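Local coordinates for protein arylsulfatase (Pseudoalteromonas sp. MB47, PDB 7AJ0) that probably hydrolyses sulfate esters of fucoidan as a calcium-binding, exo-acting sulfatase that assembles into a hexamer, at residues Asn329-Pro334 / Arg451-Ser456. Numbering follows the deposited sequence.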
ATOM      1  N   ASN A 329      21.229   8.510   8.317  1.00 22.21           N
ATOM      2  CA  ASN A 329      21.183   8.178   6.895  1.00 30.87           C
ATOM      3  C   ASN A 329      20.725   6.730   6.772  1.00 22.76           C
ATOM      4  O   ASN A 329      21.532   5.804   6.676  1.00 22.97           O
ATOM      5  CB  ASN A 329      22.545   8.388   6.246  1.00 31.55           C
ATOM      6  CG  ASN A 329      22.507   8.195   4.743  1.00 23.13           C
ATOM      7  OD1 ASN A 329      21.527   7.692   4.197  1.00 32.43           O
ATOM      8  ND2 ASN A 329      23.580   8.593   4.069  1.00 24.38           N
ATOM      9  N   GLU A 330      19.407   6.528   6.776  1.00 22.75           N
ATOM     10  CA  GLU A 330      18.869   5.179   6.666  1.00 23.01           C
ATOM     11  C   GLU A 330      19.115   4.562   5.295  1.00 23.45           C
ATOM     12  O   GLU A 330      19.041   3.336   5.161  1.00 27.32           O
ATOM     13  CB  GLU A 330      17.368   5.188   6.961  1.00 22.96           C
ATOM     14  CG  GLU A 330      17.010   5.743   8.328  1.00 22.60           C
ATOM     15  CD  GLU A 330      15.588   5.407   8.739  1.00 50.47           C
ATOM     16  OE1 GLU A 330      14.687   5.460   7.874  1.00 46.80           O
ATOM     17  OE2 GLU A 330      15.374   5.077   9.926  1.00 49.56           O
ATOM     18  N   ASP A 331      19.414   5.377   4.280  1.00 31.36           N
ATOM     19  CA  ASP A 331      19.570   4.846   2.930  1.00 24.03           C
ATOM     20  C   ASP A 331      20.784   3.935   2.809  1.00 24.29           C
ATOM     21  O   ASP A 331      20.806   3.052   1.944  1.00 24.75           O
ATOM     22  CB  ASP A 331      19.686   5.988   1.919  1.00 24.13           C
ATOM     23  CG  ASP A 331      18.403   6.775   1.782  1.00 25.73           C
ATOM     24  OD1 ASP A 331      18.083   7.554   2.707  1.00 23.61           O
ATOM     25  OD2 ASP A 331      17.715   6.614   0.749  1.00 24.38           O
ATOM     26  N   THR A 332      21.802   4.136   3.646  1.00 24.06           N
ATOM     27  CA  THR A 332      23.013   3.330   3.601  1.00 24.33           C
ATOM     28  C   THR A 332      23.009   2.221   4.648  1.00 24.31           C
ATOM     29  O   THR A 332      24.076   1.716   5.011  1.00 24.43           O
ATOM     30  CB  THR A 332      24.252   4.215   3.774  1.00 24.21           C
ATOM     31  OG1 THR A 332      24.161   4.961   4.993  1.00 23.73           O
ATOM     32  CG2 THR A 332      24.383   5.175   2.608  1.00 24.38           C
ATOM     33  N   TRP A 333      21.834   1.835   5.131  1.00 24.21           N
ATOM     34  CA  TRP A 333      21.731   0.755   6.101  1.00 24.26           C
ATOM     35  C   TRP A 333      22.468  -0.479   5.580  1.00 24.77           C
ATOM     36  O   TRP A 333      22.385  -0.788   4.383  1.00 25.15           O
ATOM     37  CB  TRP A 333      20.254   0.435   6.364  1.00 24.24           C
ATOM     38  CG  TRP A 333      20.052  -0.510   7.493  1.00 24.29           C
ATOM     39  CD1 TRP A 333      19.826  -0.191   8.802  1.00 23.96           C
ATOM     40  CD2 TRP A 333      20.083  -1.939   7.428  1.00 24.75           C
ATOM     41  NE1 TRP A 333      19.712  -1.336   9.554  1.00 27.04           N
ATOM     42  CE2 TRP A 333      19.866  -2.423   8.733  1.00 24.69           C
ATOM     43  CE3 TRP A 333      20.271  -2.858   6.391  1.00 25.27           C
ATOM     44  CZ2 TRP A 333      19.829  -3.782   9.028  1.00 25.13           C
ATOM     45  CZ3 TRP A 333      20.235  -4.206   6.686  1.00 25.70           C
ATOM     46  CH2 TRP A 333      20.015  -4.656   7.993  1.00 26.65           C
ATOM     47  N   PRO A 334      23.185  -1.224   6.440  1.00 24.85           N
ATOM     48  CA  PRO A 334      23.288  -1.102   7.898  1.00 24.53           C
ATOM     49  C   PRO A 334      24.372  -0.153   8.394  1.00 24.25           C
ATOM     50  O   PRO A 334      24.695  -0.171   9.579  1.00 30.18           O
ATOM     51  CB  PRO A 334      23.614  -2.540   8.332  1.00 24.95           C
ATOM     52  CG  PRO A 334      24.447  -3.057   7.204  1.00 25.40           C
ATOM     53  CD  PRO A 334      23.930  -2.395   5.939  1.00 25.40           C
ATOM     54  N   ARG A 451      14.454   4.272   2.485  1.00 33.95           N
ATOM     55  CA  ARG A 451      14.997   5.019   1.350  1.00 24.53           C
ATOM     56  C   ARG A 451      14.417   6.431   1.295  1.00 24.32           C
ATOM     57  O   ARG A 451      13.848   6.872   0.293  1.00 24.61           O
ATOM     58  CB  ARG A 451      14.737   4.255   0.056  1.00 25.13           C
ATOM     59  CG  ARG A 451      15.622   3.030  -0.108  1.00 25.42           C
ATOM     60  CD  ARG A 451      17.076   3.450  -0.246  1.00 29.62           C
ATOM     61  NE  ARG A 451      17.977   2.325  -0.468  1.00 37.89           N
ATOM     62  CZ  ARG A 451      19.240   2.454  -0.857  1.00 33.92           C
ATOM     63  NH1 ARG A 451      19.747   3.662  -1.072  1.00 25.62           N
ATOM     64  NH2 ARG A 451      19.993   1.377  -1.036  1.00 47.65           N
ATOM     65  N   ASN A 452      14.607   7.152   2.402  1.00 23.84           N
ATOM     66  CA  ASN A 452      14.107   8.518   2.498  1.00 23.64           C
ATOM     67  C   ASN A 452      14.736   9.412   1.437  1.00 23.83           C
ATOM     68  O   ASN A 452      14.043  10.198   0.780  1.00 23.99           O
ATOM     69  CB  ASN A 452      14.386   9.071   3.898  1.00 23.16           C
ATOM     70  CG  ASN A 452      13.953   8.121   4.996  1.00 26.10           C
ATOM     71  OD1 ASN A 452      14.782   7.603   5.749  1.00 27.10           O
ATOM     72  ND2 ASN A 452      12.651   7.883   5.090  1.00 33.29           N
ATOM     73  N   ILE A 453      16.051   9.306   1.254  1.00 23.85           N
ATOM     74  CA  ILE A 453      16.744  10.186   0.322  1.00 24.07           C
ATOM     75  C   ILE A 453      16.498   9.754  -1.118  1.00 24.64           C
ATOM     76  O   ILE A 453      16.194  10.578  -1.988  1.00 28.51           O
ATOM     77  CB  ILE A 453      18.252  10.216   0.639  1.00 23.96           C
ATOM     78  CG1 ILE A 453      18.501  10.777   2.039  1.00 23.44           C
ATOM     79  CG2 ILE A 453      19.004  11.041  -0.404  1.00 24.28           C
ATOM     80  CD1 ILE A 453      19.893  10.501   2.578  1.00 29.85           C
ATOM     81  N   ASP A 454      16.608   8.454  -1.388  1.00 27.32           N
ATOM     82  CA  ASP A 454      16.784   7.954  -2.742  1.00 25.50           C
ATOM     83  C   ASP A 454      15.517   7.411  -3.389  1.00 25.87           C
ATOM     84  O   ASP A 454      15.556   7.060  -4.573  1.00 26.44           O
ATOM     85  CB  ASP A 454      17.857   6.853  -2.741  1.00 25.66           C
ATOM     86  CG  ASP A 454      19.189   7.342  -2.203  1.00 28.63           C
ATOM     87  OD1 ASP A 454      19.633   8.432  -2.624  1.00 38.36           O
ATOM     88  OD2 ASP A 454      19.790   6.644  -1.356  1.00 25.97           O
ATOM     89  N   ALA A 455      14.406   7.334  -2.664  1.00 25.62           N
ATOM     90  CA  ALA A 455      13.181   6.772  -3.223  1.00 26.01           C
ATOM     91  C   ALA A 455      11.963   7.447  -2.598  1.00 25.74           C
ATOM     92  O   ALA A 455      11.042   6.791  -2.104  1.00 28.70           O
ATOM     93  CB  ALA A 455      13.140   5.257  -3.021  1.00 26.20           C
ATOM     94  N   SER A 456      11.937   8.777  -2.629  1.00 25.57           N
ATOM     95  CA  SER A 456      10.876   9.545  -2.001  1.00 25.52           C
ATOM     96  C   SER A 456      10.270  10.538  -2.981  1.00 25.69           C
ATOM     97  O   SER A 456      10.853  10.862  -4.019  1.00 26.04           O
ATOM     98  CB  SER A 456      11.390  10.304  -0.765  1.00 26.02           C
ATOM     99  OG  SER A 456      11.532   9.436   0.342  1.00 32.07           O
TER
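Asp-331 OD2 is gripped by two backbone N-H groups of the facing loop, that of Asp-454 and, weakly, that of Ile-453. The Asp-454 N to Asp-331 OD2 bond, 3.0 Å, comes from above the carboxylate plane. The other oxygen takes a nearly straight bond (164°) on its syn side, Ile-453 N to Asp-331 OD1, 3.1 Å. With CG beside its own backbone N (chi1 -68°), Asp-331 reaches into the turn of 451-456, where Ala-455 N bonds back to Arg-451 O. Two carboxylates come close here: Asp-454 OD2 lies 3.0 Å from Asp-331 OD2, their planes 78° apart. Arg-451 probably offsets this charge, since Arg-451 NH1 forms a salt bridge with Asp-454 OD2 at 3.0 Å, at the guanidinium edge. The bend at chi2 folds that arginine back, and Asp-331 O sits over one guanidinium face, 3.3 Å from Arg-451 CZ. Ile-453 CD1 lies against the amide oxygen OD1 of Asn-329 at 3.6 Å. Gln-483 of a neighbouring subunit bonds Arg-451 NH2, and His-482 of the same neighbour bonds Asp-454 OD1. The turn whose N-H groups are bound by an aspartate carboxylate thus joins the loop after strand 318-324, which begins with the calcium ligands Asp-325 and Asn-326 of the sulfatase fold, to the loop joining strands 442-446 and 456-460 of an antiparallel hairpin at a subunit interface of the hexamer.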